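Local coordinates for DNA translocase coupling protein (Clostridium perfringens, PDB 6O1W), which probably binds ATP and DNA and serves as an FtsK/SpoIIIE-type motor of conjugative transfer of plasmid pCW3, at residues Ala160-Gly168 / Gln180-Leu191; Lys227-Leu236 / Gly271-Gln279. All coordinates share one frame; numbering follows the deposited sequence.

Contact 1: residues Ala160-Gly168 / Gln180-Leu191; sequences AYMVDFKGG and QVITEVDAAEKL. With BGC (beta-D-glucopyranose), chain E.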
loop_
_atom_site.group_PDB
_atom_site.type_symbol
_atom_site.label_atom_id
_atom_site.label_comp_id
_atom_site.label_asym_id
_atom_site.label_seq_id
_atom_site.Cartn_x
_atom_site.Cartn_y
_atom_site.Cartn_z
ATOM N N ALA A 160 -3.206 -18.196 10.347
ATOM C CA ALA A 160 -3.181 -17.691 8.983
ATOM C C ALA A 160 -3.858 -18.548 7.961
ATOM O O ALA A 160 -3.754 -19.770 7.997
ATOM C CB ALA A 160 -1.737 -17.440 8.565
ATOM N N TYR A 161 -4.491 -17.886 6.986
ATOM C CA TYR A 161 -5.139 -18.507 5.839
ATOM C C TYR A 161 -4.650 -17.759 4.611
ATOM O O TYR A 161 -4.636 -16.525 4.595
ATOM C CB TYR A 161 -6.663 -18.474 5.938
ATOM C CG TYR A 161 -7.188 -19.340 7.052
ATOM C CD1 TYR A 161 -7.270 -20.724 6.911
ATOM C CD2 TYR A 161 -7.642 -18.779 8.235
ATOM C CE1 TYR A 161 -7.795 -21.522 7.928
ATOM C CE2 TYR A 161 -8.097 -19.570 9.281
ATOM C CZ TYR A 161 -8.173 -20.942 9.125
ATOM O OH TYR A 161 -8.612 -21.696 10.179
HETATM N N MSE A 162 -4.182 -18.500 3.607
HETATM C CA MSE A 162 -3.621 -17.851 2.428
HETATM C C MSE A 162 -4.329 -18.337 1.207
HETATM O O MSE A 162 -4.564 -19.537 1.066
HETATM C CB MSE A 162 -2.115 -18.093 2.363
HETATM C CG MSE A 162 -1.358 -17.397 3.482
HETATM SE SE MSE A 162 0.123 -18.491 4.147
HETATM C CE MSE A 162 -0.816 -19.828 5.163
ATOM N N VAL A 163 -4.732 -17.400 0.350
ATOM C CA VAL A 163 -5.487 -17.718 -0.858
ATOM C C VAL A 163 -4.670 -17.395 -2.098
ATOM O O VAL A 163 -4.282 -16.234 -2.300
ATOM C CB VAL A 163 -6.866 -16.990 -0.879
ATOM C CG1 VAL A 163 -7.641 -17.309 -2.164
ATOM C CG2 VAL A 163 -7.690 -17.346 0.352
ATOM N N ASP A 164 -4.450 -18.416 -2.952
ATOM C CA ASP A 164 -3.744 -18.241 -4.224
ATOM C C ASP A 164 -4.211 -19.257 -5.227
ATOM O O ASP A 164 -3.790 -20.396 -5.150
ATOM C CB ASP A 164 -2.213 -18.307 -4.032
ATOM C CG ASP A 164 -1.372 -18.348 -5.317
ATOM O OD1 ASP A 164 -1.843 -17.841 -6.368
ATOM O OD2 ASP A 164 -0.259 -18.879 -5.267
ATOM N N PHE A 165 -5.003 -18.831 -6.220
ATOM C CA PHE A 165 -5.574 -19.715 -7.240
ATOM C C PHE A 165 -4.584 -20.146 -8.294
ATOM O O PHE A 165 -4.921 -20.998 -9.105
ATOM C CB PHE A 165 -6.838 -19.109 -7.870
ATOM C CG PHE A 165 -8.078 -19.102 -6.983
ATOM C CD1 PHE A 165 -7.990 -19.388 -5.621
ATOM C CD2 PHE A 165 -9.318 -18.743 -7.500
ATOM C CE1 PHE A 165 -9.125 -19.365 -4.805
ATOM C CE2 PHE A 165 -10.453 -18.685 -6.670
ATOM C CZ PHE A 165 -10.344 -18.991 -5.328
ATOM N N LYS A 166 -3.347 -19.617 -8.267
ATOM C CA LYS A 166 -2.314 -20.048 -9.210
ATOM C C LYS A 166 -1.575 -21.269 -8.632
ATOM O O LYS A 166 -0.347 -21.280 -8.518
ATOM C CB LYS A 166 -1.379 -18.894 -9.604
ATOM C CG LYS A 166 -2.107 -17.803 -10.373
ATOM C CD LYS A 166 -1.272 -16.532 -10.594
ATOM C CE LYS A 166 -1.249 -15.626 -9.378
ATOM N NZ LYS A 166 -0.725 -14.270 -9.699
ATOM N N GLY A 167 -2.346 -22.297 -8.290
ATOM C CA GLY A 167 -1.836 -23.544 -7.724
ATOM C C GLY A 167 -1.069 -23.375 -6.424
ATOM O O GLY A 167 -0.329 -24.274 -6.027
ATOM N N GLY A 168 -1.210 -22.207 -5.785
ATOM C CA GLY A 168 -0.531 -21.898 -4.532
ATOM C C GLY A 168 0.947 -21.605 -4.676
ATOM O O GLY A 168 1.648 -21.526 -3.668
ATOM N N GLN A 180 -2.842 -22.633 6.397
ATOM C CA GLN A 180 -3.536 -23.323 5.320
ATOM C C GLN A 180 -3.482 -22.476 4.059
ATOM O O GLN A 180 -3.832 -21.284 4.090
ATOM C CB GLN A 180 -4.987 -23.496 5.724
ATOM C CG GLN A 180 -5.581 -24.863 5.500
ATOM C CD GLN A 180 -6.996 -24.838 6.026
ATOM O OE1 GLN A 180 -7.242 -25.020 7.230
ATOM N NE2 GLN A 180 -7.952 -24.564 5.146
ATOM N N VAL A 181 -3.089 -23.110 2.956
ATOM C CA VAL A 181 -3.039 -22.489 1.630
ATOM C C VAL A 181 -4.215 -23.036 0.827
ATOM O O VAL A 181 -4.322 -24.235 0.652
ATOM C CB VAL A 181 -1.674 -22.689 0.889
ATOM C CG1 VAL A 181 -1.658 -21.939 -0.455
ATOM C CG2 VAL A 181 -0.489 -22.262 1.763
ATOM N N ILE A 182 -5.098 -22.139 0.359
ATOM C CA ILE A 182 -6.277 -22.432 -0.452
ATOM C C ILE A 182 -5.903 -22.076 -1.892
ATOM O O ILE A 182 -5.567 -20.925 -2.169
ATOM C CB ILE A 182 -7.492 -21.643 0.099
ATOM C CG1 ILE A 182 -8.036 -22.274 1.415
ATOM C CG2 ILE A 182 -8.600 -21.523 -0.932
ATOM C CD1 ILE A 182 -7.168 -22.067 2.698
ATOM N N THR A 183 -5.952 -23.070 -2.793
ATOM C CA THR A 183 -5.516 -22.937 -4.183
ATOM C C THR A 183 -6.627 -23.023 -5.251
ATOM O O THR A 183 -6.329 -22.917 -6.450
ATOM C CB THR A 183 -4.437 -23.995 -4.488
ATOM O OG1 THR A 183 -5.052 -25.271 -4.438
ATOM C CG2 THR A 183 -3.267 -23.949 -3.532
ATOM N N GLU A 184 -7.868 -23.288 -4.844
ATOM C CA GLU A 184 -8.965 -23.403 -5.809
ATOM C C GLU A 184 -10.257 -22.857 -5.210
ATOM O O GLU A 184 -10.359 -22.730 -3.999
ATOM C CB GLU A 184 -9.083 -24.853 -6.382
ATOM C CG GLU A 184 -10.117 -25.776 -5.736
ATOM C CD GLU A 184 -9.780 -26.427 -4.410
ATOM O OE1 GLU A 184 -8.584 -26.496 -4.051
ATOM O OE2 GLU A 184 -10.725 -26.901 -3.740
ATOM N N VAL A 185 -11.222 -22.530 -6.070
ATOM C CA VAL A 185 -12.497 -21.901 -5.741
ATOM C C VAL A 185 -13.378 -22.751 -4.781
ATOM O O VAL A 185 -14.043 -22.163 -3.922
ATOM C CB VAL A 185 -13.251 -21.454 -7.030
ATOM C CG1 VAL A 185 -13.807 -22.639 -7.839
ATOM C CG2 VAL A 185 -14.331 -20.434 -6.708
ATOM N N ASP A 186 -13.331 -24.102 -4.873
ATOM C CA ASP A 186 -14.097 -24.968 -3.971
ATOM C C ASP A 186 -13.594 -24.819 -2.537
ATOM O O ASP A 186 -14.392 -24.593 -1.619
ATOM C CB ASP A 186 -14.027 -26.453 -4.420
ATOM C CG ASP A 186 -14.597 -26.785 -5.784
ATOM O OD1 ASP A 186 -15.476 -26.048 -6.253
ATOM O OD2 ASP A 186 -14.181 -27.809 -6.367
ATOM N N ALA A 187 -12.264 -24.910 -2.340
ATOM C CA ALA A 187 -11.647 -24.726 -1.025
ATOM C C ALA A 187 -11.893 -23.293 -0.506
ATOM O O ALA A 187 -12.112 -23.131 0.689
ATOM C CB ALA A 187 -10.164 -25.012 -1.095
ATOM N N ALA A 188 -11.932 -22.276 -1.396
ATOM C CA ALA A 188 -12.203 -20.871 -1.004
ATOM C C ALA A 188 -13.642 -20.692 -0.533
ATOM O O ALA A 188 -13.842 -19.935 0.407
ATOM C CB ALA A 188 -11.908 -19.905 -2.152
ATOM N N GLU A 189 -14.647 -21.368 -1.173
ATOM C CA GLU A 189 -16.038 -21.276 -0.697
ATOM C C GLU A 189 -16.123 -21.868 0.721
ATOM O O GLU A 189 -16.695 -21.230 1.592
ATOM C CB GLU A 189 -17.060 -21.947 -1.655
ATOM C CG GLU A 189 -18.370 -22.315 -0.960
ATOM C CD GLU A 189 -19.617 -22.635 -1.768
ATOM O OE1 GLU A 189 -19.508 -23.135 -2.909
ATOM O OE2 GLU A 189 -20.722 -22.416 -1.223
ATOM N N LYS A 190 -15.514 -23.046 0.964
ATOM C CA LYS A 190 -15.475 -23.652 2.301
ATOM C C LYS A 190 -14.764 -22.718 3.301
ATOM O O LYS A 190 -15.189 -22.608 4.435
ATOM C CB LYS A 190 -14.762 -25.029 2.287
ATOM C CG LYS A 190 -15.497 -26.107 1.483
ATOM C CD LYS A 190 -14.762 -27.445 1.569
ATOM C CE LYS A 190 -15.013 -28.349 0.378
ATOM N NZ LYS A 190 -16.406 -28.862 0.328
ATOM N N LEU A 191 -13.675 -22.074 2.890
ATOM C CA LEU A 191 -12.920 -21.182 3.777
ATOM C C LEU A 191 -13.723 -19.970 4.179
ATOM O O LEU A 191 -13.805 -19.680 5.364
ATOM C CB LEU A 191 -11.587 -20.719 3.148
ATOM C CG LEU A 191 -10.849 -19.579 3.920
ATOM C CD1 LEU A 191 -10.391 -20.064 5.294
ATOM C CD2 LEU A 191 -9.675 -18.984 3.087
HETATM C C2 BGC E . -10.741 -25.034 10.284
HETATM C C3 BGC E . -11.971 -25.836 9.877
HETATM C C4 BGC E . -12.581 -25.247 8.611
HETATM C C5 BGC E . -11.528 -25.165 7.509
HETATM C C6 BGC E . -12.026 -24.463 6.268
HETATM C C1 BGC E . -9.753 -25.000 9.121
HETATM O O1 BGC E . -8.625 -24.272 9.473
HETATM O O2 BGC E . -10.136 -25.609 11.436
HETATM O O3 BGC E . -12.919 -25.849 10.937
HETATM O O4 BGC E . -13.671 -26.041 8.157
HETATM O O5 BGC E . -10.386 -24.425 7.976
HETATM O O6 BGC E . -10.998 -24.361 5.295
HETATM O O HOH W 1 -6.986 -22.666 -9.142
#
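Leu191 lays its CD1 methyl over one face of the Tyr161 ring, 3.9 Å from the ring centroid and 25° off the ring normal, which qualifies as a CH-pi contact displaced toward the rim. The other branch, CD2, meets Val163 CG2 at 3.8 Å. With CG anti to the backbone N of Leu191 (chi1 170°) the branch point is carried toward the strands, and chi2 then directs one methyl to each neighbour. Gln180 runs beside Tyr161, pointing the same way, with its amide plane nearly perpendicular to the ring. Beyond them sits a glucose, whose O1 lies near the ring plane and 2.7 Å from Tyr161 OH; Tyr194 completes this pocket.

The backbones beneath are parallel strands, at 23° to each other, and 179-182 is the outermost strand at this end of the P-loop NTPase sheet. No helix occurs in the connection from 159-163 to 179-182, so the pair is not a classical beta-alpha-beta crossover. Ile182 N to Met162 O measures 2.7 Å and Asp164 N to Ile182 O 2.9 Å, whereas the bond from Gln180 N to Ala160 O is weak. Met162, a selenomethionine, and Val181 occupy the face away from helix 185-209; Leu150 of helix 142-155 packs on Met162.

Past the strands, Phe165 sets a ring face against the Glu184-Val185 peptide at the start of helix 185-209. Its edge meets the helix as well, with Ala188 CB in the ring plane and 3.7 Å from CZ of Phe165. Glu184 is the N-cap: its OE2 receives Ala187 N from above the carboxylate plane. One water donates to both Phe165 O and Thr183 O, closing the seam between the loops. Thr183 CG2 packs 3.5 Å from Gly168 N, while Asp164 OD1 accepts Lys166 N in an Asx turn and OD2 takes Glu170 N.

Contact 2: residues Lys227-Leu236 / Gly271-Gln279; sequences KRIIVVIDEL and GINLCIGVQ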
loop_
_atom_site.group_PDB
_atom_site.type_symbol
_atom_site.label_atom_id
_atom_site.label_comp_id
_atom_site.label_asym_id
_atom_site.label_seq_id
_atom_site.Cartn_x
_atom_site.Cartn_y
_atom_site.Cartn_z
ATOM N N LYS A 227 -7.902 -16.379 19.001
ATOM C CA LYS A 227 -6.696 -15.866 18.369
ATOM C C LYS A 227 -7.043 -15.011 17.169
ATOM O O LYS A 227 -8.034 -15.285 16.475
ATOM C CB LYS A 227 -5.827 -17.040 17.907
ATOM C CG LYS A 227 -5.307 -17.944 19.040
ATOM C CD LYS A 227 -4.225 -18.887 18.511
ATOM C CE LYS A 227 -3.708 -19.849 19.551
ATOM N NZ LYS A 227 -2.767 -19.191 20.500
ATOM N N ARG A 228 -6.187 -14.005 16.884
ATOM C CA ARG A 228 -6.303 -13.205 15.662
ATOM C C ARG A 228 -6.193 -14.147 14.448
ATOM O O ARG A 228 -5.341 -15.034 14.441
ATOM C CB ARG A 228 -5.175 -12.148 15.589
ATOM C CG ARG A 228 -5.265 -11.274 14.324
ATOM C CD ARG A 228 -4.357 -10.043 14.329
ATOM N NE ARG A 228 -4.524 -9.280 15.563
ATOM C CZ ARG A 228 -5.515 -8.442 15.819
ATOM N NH1 ARG A 228 -6.434 -8.185 14.897
ATOM N NH2 ARG A 228 -5.609 -7.866 17.005
ATOM N N ILE A 229 -7.067 -13.971 13.461
ATOM C CA ILE A 229 -7.025 -14.703 12.204
ATOM C C ILE A 229 -6.607 -13.727 11.075
ATOM O O ILE A 229 -7.259 -12.700 10.886
ATOM C CB ILE A 229 -8.380 -15.393 11.866
ATOM C CG1 ILE A 229 -8.718 -16.503 12.901
ATOM C CG2 ILE A 229 -8.332 -15.971 10.445
ATOM C CD1 ILE A 229 -10.210 -16.968 12.909
ATOM N N ILE A 230 -5.532 -14.052 10.324
ATOM C CA ILE A 230 -5.117 -13.243 9.180
ATOM C C ILE A 230 -5.409 -14.006 7.890
ATOM O O ILE A 230 -5.085 -15.186 7.766
ATOM C CB ILE A 230 -3.669 -12.678 9.272
ATOM C CG1 ILE A 230 -3.357 -11.762 8.025
ATOM C CG2 ILE A 230 -2.615 -13.780 9.527
ATOM C CD1 ILE A 230 -1.926 -11.353 7.787
ATOM N N VAL A 231 -6.089 -13.348 6.965
ATOM C CA VAL A 231 -6.484 -13.929 5.684
ATOM C C VAL A 231 -5.763 -13.140 4.599
ATOM O O VAL A 231 -6.013 -11.949 4.437
ATOM C CB VAL A 231 -8.019 -13.901 5.485
ATOM C CG1 VAL A 231 -8.423 -14.662 4.224
ATOM C CG2 VAL A 231 -8.755 -14.431 6.714
ATOM N N VAL A 232 -4.872 -13.792 3.881
ATOM C CA VAL A 232 -4.084 -13.125 2.852
ATOM C C VAL A 232 -4.620 -13.557 1.515
ATOM O O VAL A 232 -4.635 -14.746 1.222
ATOM C CB VAL A 232 -2.557 -13.398 2.985
ATOM C CG1 VAL A 232 -1.753 -12.574 1.958
ATOM C CG2 VAL A 232 -2.066 -13.112 4.396
ATOM N N ILE A 233 -5.090 -12.601 0.727
ATOM C CA ILE A 233 -5.626 -12.886 -0.597
ATOM C C ILE A 233 -4.591 -12.299 -1.536
ATOM O O ILE A 233 -4.449 -11.075 -1.628
ATOM C CB ILE A 233 -7.052 -12.263 -0.746
ATOM C CG1 ILE A 233 -8.057 -12.912 0.267
ATOM C CG2 ILE A 233 -7.547 -12.318 -2.192
ATOM C CD1 ILE A 233 -9.353 -12.136 0.484
ATOM N N ASP A 234 -3.832 -13.172 -2.196
ATOM C CA ASP A 234 -2.774 -12.765 -3.126
ATOM C C ASP A 234 -3.309 -11.927 -4.275
ATOM O O ASP A 234 -2.668 -10.952 -4.657
ATOM C CB ASP A 234 -2.022 -13.985 -3.678
ATOM C CG ASP A 234 -0.816 -13.589 -4.525
ATOM O OD1 ASP A 234 0.216 -13.157 -3.935
ATOM O OD2 ASP A 234 -0.909 -13.687 -5.771
ATOM N N GLU A 235 -4.496 -12.281 -4.816
ATOM C CA GLU A 235 -5.037 -11.520 -5.927
ATOM C C GLU A 235 -6.531 -11.471 -5.832
ATOM O O GLU A 235 -7.190 -12.510 -5.992
ATOM C CB GLU A 235 -4.520 -12.081 -7.284
ATOM C CG GLU A 235 -5.080 -11.392 -8.532
ATOM C CD GLU A 235 -5.022 -9.874 -8.489
ATOM O OE1 GLU A 235 -3.897 -9.315 -8.503
ATOM O OE2 GLU A 235 -6.104 -9.248 -8.392
ATOM N N LEU A 236 -7.075 -10.266 -5.562
ATOM C CA LEU A 236 -8.521 -10.047 -5.427
ATOM C C LEU A 236 -9.289 -10.384 -6.715
ATOM O O LEU A 236 -10.416 -10.870 -6.613
ATOM C CB LEU A 236 -8.840 -8.610 -4.972
ATOM C CG LEU A 236 -10.284 -8.272 -4.513
ATOM C CD1 LEU A 236 -10.775 -9.174 -3.399
ATOM C CD2 LEU A 236 -10.387 -6.837 -4.093
ATOM N N GLY A 271 -11.142 -9.602 15.452
ATOM C CA GLY A 271 -9.780 -10.062 15.218
ATOM C C GLY A 271 -9.652 -10.983 14.017
ATOM O O GLY A 271 -8.852 -11.912 14.036
ATOM N N ILE A 272 -10.428 -10.737 12.963
ATOM C CA ILE A 272 -10.305 -11.429 11.685
ATOM C C ILE A 272 -9.922 -10.329 10.675
ATOM O O ILE A 272 -10.740 -9.441 10.380
ATOM C CB ILE A 272 -11.558 -12.237 11.265
ATOM C CG1 ILE A 272 -12.044 -13.186 12.403
ATOM C CG2 ILE A 272 -11.303 -12.974 9.929
ATOM C CD1 ILE A 272 -13.216 -14.049 12.129
ATOM N N ASN A 273 -8.686 -10.399 10.140
ATOM C CA ASN A 273 -8.126 -9.386 9.254
ATOM C C ASN A 273 -7.860 -9.842 7.826
ATOM O O ASN A 273 -7.253 -10.886 7.591
ATOM C CB ASN A 273 -6.846 -8.803 9.873
ATOM C CG ASN A 273 -7.017 -8.457 11.335
ATOM O OD1 ASN A 273 -6.488 -9.120 12.202
ATOM N ND2 ASN A 273 -7.775 -7.427 11.643
ATOM N N LEU A 274 -8.331 -9.040 6.869
ATOM C CA LEU A 274 -8.137 -9.299 5.433
ATOM C C LEU A 274 -6.978 -8.468 4.899
ATOM O O LEU A 274 -6.974 -7.253 5.110
ATOM C CB LEU A 274 -9.421 -8.970 4.644
ATOM C CG LEU A 274 -10.611 -9.869 4.929
ATOM C CD1 LEU A 274 -11.908 -9.243 4.432
ATOM C CD2 LEU A 274 -10.417 -11.255 4.336
ATOM N N CYS A 275 -5.998 -9.118 4.252
ATOM C CA CYS A 275 -4.841 -8.486 3.602
ATOM C C CYS A 275 -4.960 -8.863 2.152
ATOM O O CYS A 275 -4.733 -10.028 1.786
ATOM C CB CYS A 275 -3.509 -8.948 4.197
ATOM S SG CYS A 275 -3.230 -8.403 5.903
ATOM N N ILE A 276 -5.388 -7.894 1.333
ATOM C CA ILE A 276 -5.708 -8.111 -0.077
ATOM C C ILE A 276 -4.709 -7.489 -1.047
ATOM O O ILE A 276 -4.432 -6.298 -0.968
ATOM C CB ILE A 276 -7.138 -7.591 -0.384
ATOM C CG1 ILE A 276 -8.175 -8.040 0.664
ATOM C CG2 ILE A 276 -7.571 -7.986 -1.806
ATOM C CD1 ILE A 276 -9.433 -7.192 0.685
ATOM N N GLY A 277 -4.257 -8.285 -2.008
ATOM C CA GLY A 277 -3.411 -7.818 -3.097
ATOM C C GLY A 277 -4.229 -7.634 -4.364
ATOM O O GLY A 277 -5.161 -8.408 -4.636
ATOM N N VAL A 278 -3.917 -6.576 -5.126
ATOM C CA VAL A 278 -4.549 -6.262 -6.410
ATOM C C VAL A 278 -3.476 -5.824 -7.416
ATOM O O VAL A 278 -2.755 -4.852 -7.186
ATOM C CB VAL A 278 -5.736 -5.256 -6.346
ATOM C CG1 VAL A 278 -7.013 -5.916 -5.873
ATOM C CG2 VAL A 278 -5.426 -4.073 -5.460
ATOM N N GLN A 279 -3.375 -6.529 -8.529
ATOM C CA GLN A 279 -2.388 -6.158 -9.542
ATOM C C GLN A 279 -2.885 -5.065 -10.529
ATOM O O GLN A 279 -2.110 -4.182 -10.945
ATOM C CB GLN A 279 -1.938 -7.396 -10.313
ATOM C CG GLN A 279 -0.697 -7.145 -11.141
ATOM C CD GLN A 279 -0.539 -8.233 -12.144
ATOM O OE1 GLN A 279 -0.906 -8.079 -13.315
ATOM N NE2 GLN A 279 -0.014 -9.363 -11.692
HETATM O O HOH W 2 -8.755 -6.399 14.190
HETATM O O HOH W 3 -5.959 -7.408 -10.392
#
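A bend at chi3 (-50°) turns the otherwise extended Arg228 back onto Asn273, whose amide swings to meet it because CG stands beside the backbone N (chi1 -46°). The guanidinium and amide planes end 24° apart. NH1 of Arg228 donates within its own plane to OD1 of Asn273, at 2.9 Å, and arrives in the carbonyl plane on a lone pair. A water accepts from both Arg228 NH1 and Asn273 ND2, bridging the same two groups. Glu109 forms a salt bridge with Arg228 NE, and Asn273 ND2 also reaches Pro130 O.

From here two parallel strands, 229-233 and 272-278, run side by side with an axis separation of 4.7 Å. Six backbone bonds, from Ile229 N to Gly271 O through Gly277 N to Ile233 O, are all 2.8 Å. On one face Leu274 CD2 lies 3.8 Å from Val231 CB, in a row with Ile229, Ile233, Ile272 and Ile276 that partly meets helix 185-209. On the other, Ile230 CD1 touches Cys275 SG at 3.7 Å, beneath helix 142-155.

The hydrophobic strand ending in Asp234-Glu235 matches a Walker B motif, and Asp234 OD1 makes a weak hydrogen bond to Ser143 of the predicted ATP site. Beyond the strand end, Leu236 wedges CB tightly against Val278 CG1 (3.4 Å) and Ile276 CG2 (3.5 Å), while its N bonds Gly277 O. Glu235 bends at chi2 so that OE1 accepts from Gln279 N at 2.8 Å on its syn lone pair, in a distinctly bent bond. Glu235 OE2 caps Ala237 N and also accepts from a water. With both oxygens engaged by backbone N-H groups, the Glu235 carboxylate is restrained in rotation and ties the end of strand 272-278 to the start of helix 237-240.

Contact 1 is complete by Leu191, ahead of the first residue of contact 2 at Lys227, and their centres are about 12 Å apart. Both belong to one sheet, in which 272-278, 229-233, 159-163 and 179-182 follow one another in parallel. The inner strands join them directly: Val163 N lies 2.8 Å from Val232 O, a probable hydrogen bond, and Tyr161 CD2 packs 3.6 Å from Ile229 CG2. Helices 142-155 and 185-209 each reach both contacts. Contact 2 occupies the interior beside the P-loop, whereas contact 1 forms the sheet margin. All four segments fall within the FtsK/SpoIIIE family region, consistent with an ATPase core in this fragment of a longer membrane protein.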